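Local coordinates for 14 kDa fatty acid-binding protein (Schistosoma mansoni, PDB 1VYF) that binds long-chain fatty acids such as oleic and arachidonic acid inside a beta-barrel and may help transport them in the cytoplasm, at residues V27-A30 / T31-G35. Residues are numbered along the deposited sequence; the frame is centred on the assembly and turned at random.
Sequences VSWA and TRQIG
Trp29 O takes two bonds from Gln33. The backbone N of Gln33 donates to Trp29 O at 3.0 Å, and the side-chain NE2 of Gln33 donates to Trp29 O at 3.2 Å. The two donors approach from opposite faces of the carbonyl plane. The Gln33 chain bends at its second torsion (chi2 -34°), which folds the amide back against the indole. The amide and ring planes lie only 16° apart. Gln33 NE2 lies over the six-membered ring of Trp29, 3.1 Å above its plane, and Gln33 CG makes a CH-pi contact with the face of the five-membered ring. The bond to Trp29 O fixes the turn of the amide, as O lies nearly in its plane. The Arg32 guanidinium stands almost perpendicular to the indole, with NH1 at the ring edge, 3.6 Å from Trp29 CE3. A water bridges Arg32 NH1 to Val27 O, while Arg32 NH2 forms a salt bridge with Asp19. These contacts open helix 29-35, the second of the two helices in the helix-turn-helix lid of the fatty acid-binding protein barrel. Ser28 is its N-cap: OG accepts from Thr31 N at 3.1 Å. Ser28 O receives Arg32 N at 2.8 Å in the first turn. With chi1 at 180°, Val27 CG1 points away from the backbone N and meets Thr31 CB at 3.7 Å. Val27 also touches Met22 of helix 18-24, and Thr31 touches the bound oleic acid.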
loop_
_atom_site.group_PDB
_atom_site.type_symbol
_atom_site.label_atom_id
_atom_site.label_comp_id
_atom_site.label_asym_id
_atom_site.label_seq_id
_atom_site.Cartn_x
_atom_site.Cartn_y
_atom_site.Cartn_z
ATOM N N VAL A 27 7.913 14.053 -0.525
ATOM C CA VAL A 27 8.715 13.196 -1.375
ATOM C C VAL A 27 9.461 14.013 -2.412
ATOM O O VAL A 27 8.915 14.950 -2.992
ATOM C CB VAL A 27 7.859 12.099 -2.090
ATOM C CG1 VAL A 27 8.723 11.214 -2.983
ATOM C CG2 VAL A 27 7.145 11.240 -1.062
ATOM N N SER A 28 10.708 13.643 -2.677
ATOM C CA SER A 28 11.543 14.418 -3.551
ATOM C C SER A 28 10.910 14.482 -4.937
ATOM O O SER A 28 10.149 13.587 -5.335
ATOM C CB SER A 28 12.942 13.812 -3.645
ATOM O OG SER A 28 12.949 12.683 -4.495
ATOM N N TRP A 29 11.221 15.550 -5.653
ATOM C CA TRP A 29 10.793 15.703 -7.029
ATOM C C TRP A 29 11.077 14.467 -7.868
ATOM O O TRP A 29 10.179 13.985 -8.563
ATOM C CB TRP A 29 11.466 16.925 -7.688
ATOM C CG TRP A 29 11.082 17.058 -9.114
ATOM C CD1 TRP A 29 11.836 16.759 -10.198
ATOM C CD2 TRP A 29 9.824 17.502 -9.609
ATOM N NE1 TRP A 29 11.134 17.014 -11.355
ATOM C CE2 TRP A 29 9.889 17.462 -11.020
ATOM C CE3 TRP A 29 8.640 17.933 -9.005
ATOM C CZ2 TRP A 29 8.825 17.828 -11.830
ATOM C CZ3 TRP A 29 7.579 18.312 -9.812
ATOM C CH2 TRP A 29 7.679 18.251 -11.209
ATOM N N ALA A 30 12.321 13.969 -7.836
ATOM C CA ALA A 30 12.718 12.859 -8.703
ATOM C C ALA A 30 12.010 11.548 -8.342
ATOM O O ALA A 30 11.629 10.789 -9.224
ATOM C CB ALA A 30 14.255 12.664 -8.701
ATOM N N THR A 31 11.841 11.266 -7.050
ATOM C CA THR A 31 11.104 10.077 -6.635
ATOM C C THR A 31 9.603 10.217 -6.955
ATOM O O THR A 31 8.933 9.217 -7.258
ATOM C CB THR A 31 11.299 9.774 -5.145
ATOM O OG1 THR A 31 12.682 9.497 -4.900
ATOM C CG2 THR A 31 10.579 8.472 -4.783
ATOM N N ARG A 32 9.086 11.438 -6.863
ATOM C CA ARG A 32 7.695 11.721 -7.222
ATOM C C ARG A 32 7.463 11.369 -8.688
ATOM O O ARG A 32 6.457 10.710 -9.026
ATOM C CB ARG A 32 7.329 13.183 -6.940
ATOM C CG ARG A 32 6.843 13.402 -5.549
ATOM C CD ARG A 32 6.702 14.861 -5.131
ATOM N NE ARG A 32 5.715 15.549 -5.959
ATOM C CZ ARG A 32 5.818 16.813 -6.344
ATOM N NH1 ARG A 32 6.839 17.561 -5.953
ATOM N NH2 ARG A 32 4.877 17.348 -7.111
ATOM N N GLN A 33 8.401 11.742 -9.561
ATOM C CA GLN A 33 8.219 11.468 -10.988
ATOM C C GLN A 33 8.184 9.965 -11.248
ATOM O O GLN A 33 7.362 9.499 -12.052
ATOM C CB GLN A 33 9.285 12.122 -11.878
ATOM C CG GLN A 33 9.351 13.683 -11.850
ATOM C CD GLN A 33 8.006 14.403 -11.676
ATOM O OE1 GLN A 33 7.220 14.502 -12.616
ATOM N NE2 GLN A 33 7.753 14.910 -10.480
ATOM N N ILE A 34 9.091 9.219 -10.609
ATOM C CA ILE A 34 9.080 7.754 -10.644
ATOM C C ILE A 34 7.748 7.217 -10.126
ATOM O O ILE A 34 7.142 6.359 -10.771
ATOM C CB ILE A 34 10.280 7.130 -9.844
ATOM C CG1 ILE A 34 11.615 7.467 -10.517
ATOM C CG2 ILE A 34 10.165 5.588 -9.740
ATOM C CD1 ILE A 34 12.805 7.412 -9.548
ATOM N N GLY A 35 7.277 7.738 -9.002
ATOM C CA GLY A 35 5.997 7.342 -8.416
ATOM C C GLY A 35 4.782 7.626 -9.292
ATOM O O GLY A 35 3.776 6.884 -9.223
HETATM O O HOH W 1 8.640 17.383 -3.777
#